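Local coordinates for putative (Helicobacter pylori, PDB 4O8S), which belongs to the nucleotidyltransferase superfamily and probably transfers nucleotides, like the AbiEii toxins of type IV toxin-antitoxin systems, at residues A[62-65]-A[66-70]. Numbering follows the deposited sequence.
Sequences SAIP and NGIIL
The carbonyl oxygen of Pro65 accepts the backbone N-H of Ile68, with Pro65 O 3.3 Å from Ile68 N. The N-H...O angle is 150°. This bond closes a type II beta turn running from Pro65 to Ile68, with Asn66 and Gly67 at its two central positions. Gly67 has a positive phi of 99°, as expected at the third position of a type II turn, where glycine is common. Pro65 and Ile68 also meet through their side chains. Pro65 CG lies 3.7 Å from Ile68 CG1, a ring carbon against the longer branch of the isoleucine. Ile68 CG1 stands beside its own backbone N (chi1 -55°), which brings it to the proline ring.

Ile64, just past the end of helix 56-63, makes the other apolar contacts. Its two branches part. Ile64 CG2 lies 4.1 Å from Ile68 CB. Ile64 CG2 is also 3.5 Å from Ile68 O, a plain van der Waals contact. CG1 and CD1 reach Leu70 instead, with Ile64 CG1 4.0 Å from Leu70 CD2. The Ile64 chain runs roughly perpendicular to that of Leu70. Helix 4-19 adds Leu12 against Ile64 and Asn8 against Ile68, while Lys11 NZ bonds to Asn66 O. On strand 82-91, Tyr89 touches Ile68, and Val87 touches Leu70.

The contact thus joins helix 56-63 to strand 68-75 of the mixed sheet. The backbone bond and the glycine's backbone angles together fix the reversal. The apolar contacts of Ile64 and Pro65 fasten the helix exit to the strand, without any side-chain polar bond between the two segments.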
loop_
_atom_site.group_PDB
_atom_site.type_symbol
_atom_site.label_atom_id
_atom_site.label_comp_id
_atom_site.label_asym_id
_atom_site.label_seq_id
_atom_site.Cartn_x
_atom_site.Cartn_y
_atom_site.Cartn_z
ATOM N N SER A 62 8.839 22.507 1.018
ATOM C CA SER A 62 8.375 23.132 2.252
ATOM C C SER A 62 8.046 22.084 3.329
ATOM O O SER A 62 7.806 22.431 4.488
ATOM C CB SER A 62 7.177 24.057 1.986
ATOM O OG SER A 62 5.962 23.331 1.932
ATOM N N ALA A 63 8.042 20.804 2.949
ATOM C CA ALA A 63 7.781 19.734 3.913
ATOM C C ALA A 63 9.053 19.218 4.583
ATOM O O ALA A 63 8.988 18.648 5.676
ATOM C CB ALA A 63 7.036 18.584 3.253
ATOM N N ILE A 64 10.198 19.382 3.917
ATOM C CA ILE A 64 11.467 18.855 4.427
ATOM C C ILE A 64 11.658 19.158 5.916
ATOM O O ILE A 64 11.661 20.325 6.318
ATOM C CB ILE A 64 12.687 19.410 3.656
ATOM C CG1 ILE A 64 12.520 19.183 2.151
ATOM C CG2 ILE A 64 13.961 18.742 4.146
ATOM C CD1 ILE A 64 12.324 17.716 1.762
ATOM N N PRO A 65 11.783 18.097 6.737
ATOM C CA PRO A 65 11.920 18.213 8.192
ATOM C C PRO A 65 13.378 18.365 8.596
ATOM O O PRO A 65 14.280 18.043 7.817
ATOM C CB PRO A 65 11.390 16.868 8.693
ATOM C CG PRO A 65 11.814 15.894 7.589
ATOM C CD PRO A 65 11.712 16.688 6.295
ATOM N N ASN A 66 13.607 18.850 9.810
ATOM C CA ASN A 66 14.961 19.045 10.300
ATOM C C ASN A 66 15.701 17.715 10.393
ATOM O O ASN A 66 15.120 16.706 10.781
ATOM C CB ASN A 66 14.925 19.754 11.652
ATOM C CG ASN A 66 16.293 20.242 12.096
ATOM O OD1 ASN A 66 16.786 19.854 13.158
ATOM N ND2 ASN A 66 16.915 21.094 11.283
ATOM N N GLY A 67 16.973 17.705 10.010
ATOM C CA GLY A 67 17.733 16.468 10.016
ATOM C C GLY A 67 17.837 15.824 8.645
ATOM O O GLY A 67 18.603 14.873 8.459
ATOM N N ILE A 68 17.060 16.334 7.689
ATOM C CA ILE A 68 17.102 15.837 6.310
ATOM C C ILE A 68 17.580 16.948 5.386
ATOM O O ILE A 68 17.135 18.095 5.514
ATOM C CB ILE A 68 15.702 15.369 5.815
ATOM C CG1 ILE A 68 15.102 14.322 6.765
ATOM C CG2 ILE A 68 15.792 14.832 4.378
ATOM C CD1 ILE A 68 15.834 12.977 6.740
ATOM N N ILE A 69 18.483 16.622 4.464
ATOM C CA ILE A 69 18.906 17.586 3.449
ATOM C C ILE A 69 18.340 17.212 2.092
ATOM O O ILE A 69 18.582 16.105 1.605
ATOM C CB ILE A 69 20.439 17.659 3.296
ATOM C CG1 ILE A 69 21.091 18.176 4.581
ATOM C CG2 ILE A 69 20.812 18.567 2.117
ATOM C CD1 ILE A 69 21.473 17.086 5.562
ATOM N N LEU A 70 17.592 18.129 1.486
ATOM C CA LEU A 70 17.095 17.926 0.129
ATOM C C LEU A 70 18.165 18.280 -0.891
ATOM O O LEU A 70 18.508 19.456 -1.072
ATOM C CB LEU A 70 15.847 18.764 -0.119
ATOM C CG LEU A 70 15.207 18.617 -1.502
ATOM C CD1 LEU A 70 14.956 17.145 -1.858
ATOM C CD2 LEU A 70 13.915 19.423 -1.554
#